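Folylpolyglutamate synthase protein FOLC (Mycobacterium tuberculosis, PDB 2VOS) probably catalyses the ATP-dependent addition of L-glutamate to dihydropteroate and, one residue after another, to tetrahydrofolate, yielding folylpolyglutamates. Local coordinates at residues 348-354 with 466-472; 404-408 with 471-475. All coordinates share one frame; numbering follows the deposited sequence.

Both contacts are buried in the C-terminal Mur ligase-type domain, with centres 9 Å apart, and both end on the chain that runs from strand 464-469 into helix 472-481, sharing Ser471 and Val472. Contact 1 is the larger (583 against 193 Å²) and joins two parallel strands and the loops after them through backbone bonds, aliphatic packing and residues that reach magnesium and ADP. Contact 2 joins the start of the helix to a loop that contains exposed Gly407, and its chemistry is that of one asparagine amide against a valine and a threonine. The two meet directly where Thr474 CG2 packs on Ile468 CG2, 3.6 Å away.

Contact 1 of 2, residues 348-354 with 466-472; sequences VFIDAAH and IVITGSV. With MG (magnesium ion), chain C; ADP (adenosine-5'-diphosphate), chain B.
The Phe349 ring has the carbonyl oxygen of Ile466 at its edge, near its plane; Val467 CG2 approaches obliquely, 4.2 Å from Phe349 CD1, and Phe370 packs edge-to-face with the same ring. Round the His354 ring, Val472 CG2 comes in obliquely, 3.9 Å from ND1, while O2B of ADP lies at the edge. NE2 binds the magnesium ion, whose other ligands include Asp200 and two waters, one of which donates to O2B. The ring's other nitrogen, ND1, donates to Ala352 O at 2.9 Å, which fixes the ring's rotation. CG set between the backbone N and the carbonyl carbon (chi1 59°) helps bring ND1 within bonding distance of that oxygen, two residues back. His354 CB, placed by the backbone alone, rests 3.4 Å from Gly470 O.

The third flat group, the Asp351 carboxylate, is turned to the ribose: OD2 accepts from ADP O2' at 2.9 Å. It also accepts from Ala353 N, met 46° out of the carboxylate plane, which closes an Asx turn, while OD1 is held by Leu339 N. The loop carrying Asp351 and His354 lies at the C-terminal edge of the Rossmann-like sheet of the Mur ligase C-terminal domain, where strands 347-350 and 464-469 run parallel, 16° apart in direction; ADP phosphates are gripped by Lys75 and Thr76 of the P-loop across the cleft. Strand pairing is evidenced by Phe349 N to Ile466 O (2.8 Å), Ile468 N to Phe349 O and Asp351 N to Ile468 O. Beyond the last of these, Thr469 OG1 takes over, donating to Asp351 O at 2.8 Å from above the carbonyl plane. On the face of Val348 and Ile350, Ile468 CD1 presses tightly on Val348 CG1 (3.5 Å) and also touches Ile350 CG2.

Contact 2 of 2, residues 404-408 with 471-475; sequences THNGS and SVVTA
Asn406 reaches the helix with one assigned hydrogen bond: ND2 donates to Thr474 OG1 at 3.2 Å, and the N-H...O angle of 161° makes it nearly straight. The hydroxyl lies close to the amide plane and is also bonded to Ser380 O, so this polar atom has two partners. At the other end of the amide, OD1 accepts from Ser408 N (2.8 Å, 165°), closing an Asx turn. Bonded through both heteroatoms, the amide has its flip state and its plane fixed. Its CG stands between the backbone N and the carbonyl carbon, chi1 59°, which carries the amide to the helix; rotation about CB-CG then gives ND2 to Thr474 and OD1 to Ser408 N.

Van der Waals contact comes mostly from Val473, whose side chain crosses that of Asn406 at about a right angle. Val473 CG1 stands over the amide plane, 3.5 Å from Asn406 CG, and Val473 CB is 3.4 Å from ND2. Ser408 CB adds a looser touch on the same CG1, at 4.1 Å.

Within the helix segment, Ser471, the N-cap residue of helix 472-481, accepts from Val473 N through OG at 3.1 Å. Asn406 docks on the first turn of this helix from the loop that joins strand 400-403 to helix 414-425, with Leu382, from the loop beyond the intervening strand 374-379, packed against Asn406, Ser408 and Ser471.

Contact 1 of 2, residues 348-354 with 466-472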
loop_
_atom_site.group_PDB
_atom_site.type_symbol
_atom_site.label_atom_id
_atom_site.label_comp_id
_atom_site.label_asym_id
_atom_site.label_seq_id
_atom_site.Cartn_x
_atom_site.Cartn_y
_atom_site.Cartn_z
ATOM N N VAL A 348 -9.522 -4.450 18.524
ATOM C CA VAL A 348 -9.920 -3.585 17.417
ATOM C C VAL A 348 -8.778 -3.687 16.419
ATOM O O VAL A 348 -7.588 -3.449 16.762
ATOM C CB VAL A 348 -10.046 -2.130 17.839
ATOM C CG1 VAL A 348 -10.289 -1.219 16.575
ATOM C CG2 VAL A 348 -11.171 -1.965 18.929
ATOM N N PHE A 349 -9.151 -4.051 15.192
ATOM C CA PHE A 349 -8.205 -4.023 14.081
ATOM C C PHE A 349 -8.549 -2.889 13.184
ATOM O O PHE A 349 -9.739 -2.550 13.039
ATOM C CB PHE A 349 -8.387 -5.253 13.211
ATOM C CG PHE A 349 -7.786 -6.477 13.789
ATOM C CD1 PHE A 349 -8.579 -7.402 14.469
ATOM C CD2 PHE A 349 -6.451 -6.730 13.630
ATOM C CE1 PHE A 349 -7.998 -8.552 14.973
ATOM C CE2 PHE A 349 -5.880 -7.903 14.159
ATOM C CZ PHE A 349 -6.685 -8.799 14.794
ATOM N N ILE A 350 -7.537 -2.350 12.514
ATOM C CA ILE A 350 -7.814 -1.505 11.386
ATOM C C ILE A 350 -7.144 -2.172 10.200
ATOM O O ILE A 350 -6.052 -2.765 10.345
ATOM C CB ILE A 350 -7.244 -0.055 11.555
ATOM C CG1 ILE A 350 -5.686 -0.084 11.733
ATOM C CG2 ILE A 350 -8.024 0.717 12.673
ATOM C CD1 ILE A 350 -5.016 1.359 11.786
ATOM N N ASP A 351 -7.777 -2.046 9.031
ATOM C CA ASP A 351 -7.277 -2.630 7.817
ATOM C C ASP A 351 -7.727 -1.818 6.608
ATOM O O ASP A 351 -8.922 -1.503 6.457
ATOM C CB ASP A 351 -7.686 -4.097 7.680
ATOM C CG ASP A 351 -6.890 -4.794 6.550
ATOM O OD1 ASP A 351 -5.732 -5.181 6.721
ATOM O OD2 ASP A 351 -7.379 -4.865 5.448
ATOM N N ALA A 352 -6.780 -1.492 5.729
ATOM C CA ALA A 352 -7.023 -0.661 4.571
ATOM C C ALA A 352 -7.771 -1.409 3.428
ATOM O O ALA A 352 -7.994 -0.795 2.365
ATOM C CB ALA A 352 -5.682 -0.137 4.020
ATOM N N ALA A 353 -8.136 -2.684 3.607
ATOM C CA ALA A 353 -8.756 -3.440 2.512
ATOM C C ALA A 353 -9.818 -2.612 1.791
ATOM O O ALA A 353 -10.722 -2.062 2.412
ATOM C CB ALA A 353 -9.371 -4.730 3.022
ATOM N N HIS A 354 -9.712 -2.545 0.471
ATOM C CA HIS A 354 -10.625 -1.729 -0.319
ATOM C C HIS A 354 -10.840 -2.371 -1.716
ATOM O O HIS A 354 -11.220 -1.677 -2.705
ATOM C CB HIS A 354 -10.107 -0.303 -0.474
ATOM C CG HIS A 354 -8.784 -0.232 -1.134
ATOM N ND1 HIS A 354 -7.612 -0.115 -0.421
ATOM C CD2 HIS A 354 -8.431 -0.302 -2.436
ATOM C CE1 HIS A 354 -6.598 -0.074 -1.259
ATOM N NE2 HIS A 354 -7.065 -0.185 -2.484
ATOM N N ILE A 466 -13.676 -5.825 16.788
ATOM C CA ILE A 466 -14.208 -4.824 15.895
ATOM C C ILE A 466 -13.150 -4.670 14.798
ATOM O O ILE A 466 -11.944 -4.569 15.092
ATOM C CB ILE A 466 -14.334 -3.497 16.624
ATOM C CG1 ILE A 466 -15.320 -3.670 17.771
ATOM C CG2 ILE A 466 -14.906 -2.431 15.712
ATOM C CD1 ILE A 466 -15.292 -2.567 18.746
ATOM N N VAL A 467 -13.591 -4.695 13.544
ATOM C CA VAL A 467 -12.659 -4.589 12.441
ATOM C C VAL A 467 -13.080 -3.410 11.585
ATOM O O VAL A 467 -14.202 -3.354 11.031
ATOM C CB VAL A 467 -12.682 -5.852 11.592
ATOM C CG1 VAL A 467 -11.706 -5.688 10.429
ATOM C CG2 VAL A 467 -12.301 -7.052 12.463
ATOM N N ILE A 468 -12.211 -2.405 11.565
ATOM C CA ILE A 468 -12.524 -1.157 10.882
ATOM C C ILE A 468 -11.810 -1.199 9.522
ATOM O O ILE A 468 -10.566 -1.222 9.457
ATOM C CB ILE A 468 -11.985 0.037 11.731
ATOM C CG1 ILE A 468 -12.585 -0.069 13.147
ATOM C CG2 ILE A 468 -12.169 1.418 11.008
ATOM C CD1 ILE A 468 -11.853 0.786 14.209
ATOM N N THR A 469 -12.574 -1.144 8.423
ATOM C CA THR A 469 -11.955 -1.413 7.125
ATOM C C THR A 469 -12.779 -0.789 5.978
ATOM O O THR A 469 -13.784 -0.063 6.222
ATOM C CB THR A 469 -11.814 -2.958 6.953
ATOM O OG1 THR A 469 -11.034 -3.257 5.812
ATOM C CG2 THR A 469 -13.234 -3.671 6.772
ATOM N N GLY A 470 -12.349 -1.040 4.734
ATOM C CA GLY A 470 -13.190 -0.658 3.580
ATOM C C GLY A 470 -12.472 0.354 2.700
ATOM O O GLY A 470 -12.789 0.491 1.486
ATOM N N SER A 471 -11.488 1.042 3.288
ATOM C CA SER A 471 -10.765 2.082 2.601
ATOM C C SER A 471 -9.489 2.400 3.364
ATOM O O SER A 471 -9.410 2.242 4.591
ATOM C CB SER A 471 -11.676 3.317 2.497
ATOM O OG SER A 471 -10.998 4.435 1.986
ATOM N N VAL A 472 -8.492 2.900 2.651
ATOM C CA VAL A 472 -7.335 3.518 3.304
ATOM C C VAL A 472 -7.742 4.651 4.242
ATOM O O VAL A 472 -7.232 4.786 5.363
ATOM C CB VAL A 472 -6.342 4.089 2.232
ATOM C CG1 VAL A 472 -5.169 4.760 2.927
ATOM C CG2 VAL A 472 -5.849 2.931 1.365
HETATM MG MG MG C . -5.818 -0.215 -4.111
HETATM P PB ADP B . -1.303 -1.460 -1.938
HETATM O O1B ADP B . -0.191 -0.505 -1.592
HETATM O O2B ADP B . -2.659 -0.810 -1.935
HETATM O O3B ADP B . -1.071 -2.352 -3.120
HETATM P PA ADP B . -1.076 -2.505 0.827
HETATM O O1A ADP B . -1.361 -1.089 1.308
HETATM O O2A ADP B . 0.056 -3.382 1.334
HETATM O O3A ADP B . -1.317 -2.611 -0.789
HETATM O "O5'" ADP B . -2.401 -3.307 1.321
HETATM C "C5'" ADP B . -3.746 -2.823 1.203
HETATM C "C4'" ADP B . -4.644 -3.959 1.740
HETATM O "O4'" ADP B . -4.531 -5.106 0.853
HETATM C "C3'" ADP B . -4.187 -4.548 3.073
HETATM O "O3'" ADP B . -4.929 -4.009 4.149
HETATM C "C2'" ADP B . -4.505 -6.017 3.080
HETATM O "O2'" ADP B . -5.947 -6.135 3.331
HETATM C "C1'" ADP B . -4.434 -6.339 1.610
HETATM N N9 ADP B . -3.165 -6.949 1.117
HETATM C C8 ADP B . -1.857 -6.538 1.226
HETATM N N7 ADP B . -1.044 -7.403 0.550
HETATM C C5 ADP B . -1.857 -8.299 -0.083
HETATM C C6 ADP B . -1.684 -9.445 -0.983
HETATM N N6 ADP B . -0.453 -9.835 -1.377
HETATM N N1 ADP B . -2.795 -10.103 -1.334
HETATM C C2 ADP B . -4.060 -9.813 -0.934
HETATM N N3 ADP B . -4.318 -8.750 -0.127
HETATM C C4 ADP B . -3.246 -8.011 0.311
HETATM O O HOH W 1 -6.303 1.573 -4.602
HETATM O O HOH W 2 -4.857 -2.088 -3.050
#

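Contact 2 of 2, residues 404-408 with 471-475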
loop_
_atom_site.group_PDB
_atom_site.type_symbol
_atom_site.label_atom_id
_atom_site.label_comp_id
_atom_site.label_asym_id
_atom_site.label_seq_id
_atom_site.Cartn_x
_atom_site.Cartn_y
_atom_site.Cartn_z
ATOM N N THR A 404 -20.773 3.388 7.595
ATOM C CA THR A 404 -20.654 4.788 7.897
ATOM C C THR A 404 -19.949 5.497 6.736
ATOM O O THR A 404 -19.896 4.975 5.619
ATOM C CB THR A 404 -19.957 4.999 9.305
ATOM O OG1 THR A 404 -19.996 6.383 9.661
ATOM C CG2 THR A 404 -18.518 4.539 9.307
ATOM N N HIS A 405 -19.450 6.703 6.996
ATOM C CA HIS A 405 -18.831 7.577 5.982
ATOM C C HIS A 405 -17.515 8.005 6.611
ATOM O O HIS A 405 -17.535 8.529 7.724
ATOM C CB HIS A 405 -19.716 8.816 5.779
ATOM C CG HIS A 405 -19.292 9.701 4.649
ATOM N ND1 HIS A 405 -18.108 10.415 4.661
ATOM C CD2 HIS A 405 -19.903 10.000 3.474
ATOM C CE1 HIS A 405 -17.998 11.099 3.535
ATOM N NE2 HIS A 405 -19.082 10.878 2.803
ATOM N N ASN A 406 -16.394 7.815 5.926
ATOM C CA ASN A 406 -15.088 8.063 6.540
ATOM C C ASN A 406 -14.613 9.505 6.385
ATOM O O ASN A 406 -13.448 9.815 6.717
ATOM C CB ASN A 406 -14.049 7.147 5.948
ATOM C CG ASN A 406 -13.907 7.322 4.406
ATOM O OD1 ASN A 406 -14.291 8.347 3.827
ATOM N ND2 ASN A 406 -13.338 6.303 3.757
ATOM N N GLY A 407 -15.488 10.366 5.846
ATOM C CA GLY A 407 -15.123 11.753 5.660
ATOM C C GLY A 407 -14.505 12.094 4.309
ATOM O O GLY A 407 -14.281 13.256 4.009
ATOM N N SER A 408 -14.217 11.113 3.457
ATOM C CA SER A 408 -13.689 11.471 2.141
ATOM C C SER A 408 -14.832 11.892 1.248
ATOM O O SER A 408 -15.921 11.327 1.324
ATOM C CB SER A 408 -12.966 10.278 1.522
ATOM O OG SER A 408 -12.932 10.435 0.128
ATOM N N SER A 471 -11.488 1.042 3.288
ATOM C CA SER A 471 -10.765 2.082 2.601
ATOM C C SER A 471 -9.489 2.400 3.364
ATOM O O SER A 471 -9.410 2.242 4.591
ATOM C CB SER A 471 -11.676 3.317 2.497
ATOM O OG SER A 471 -10.998 4.435 1.986
ATOM N N VAL A 472 -8.492 2.900 2.651
ATOM C CA VAL A 472 -7.335 3.518 3.304
ATOM C C VAL A 472 -7.742 4.651 4.242
ATOM O O VAL A 472 -7.232 4.786 5.363
ATOM C CB VAL A 472 -6.342 4.089 2.232
ATOM C CG1 VAL A 472 -5.169 4.760 2.927
ATOM C CG2 VAL A 472 -5.849 2.931 1.365
ATOM N N VAL A 473 -8.711 5.444 3.804
ATOM C CA VAL A 473 -9.139 6.604 4.561
ATOM C C VAL A 473 -9.849 6.188 5.876
ATOM O O VAL A 473 -9.696 6.846 6.938
ATOM C CB VAL A 473 -10.096 7.471 3.697
ATOM C CG1 VAL A 473 -10.648 8.643 4.527
ATOM C CG2 VAL A 473 -9.371 7.995 2.429
ATOM N N THR A 474 -10.577 5.084 5.811
ATOM C CA THR A 474 -11.316 4.564 6.964
ATOM C C THR A 474 -10.282 4.094 8.002
ATOM O O THR A 474 -10.351 4.429 9.194
ATOM C CB THR A 474 -12.204 3.333 6.578
ATOM O OG1 THR A 474 -13.090 3.646 5.472
ATOM C CG2 THR A 474 -13.096 2.866 7.803
ATOM N N ALA A 475 -9.344 3.262 7.555
ATOM C CA ALA A 475 -8.248 2.818 8.389
ATOM C C ALA A 475 -7.426 3.970 8.941
ATOM O O ALA A 475 -7.136 4.004 10.149
ATOM C CB ALA A 475 -7.375 1.815 7.609
#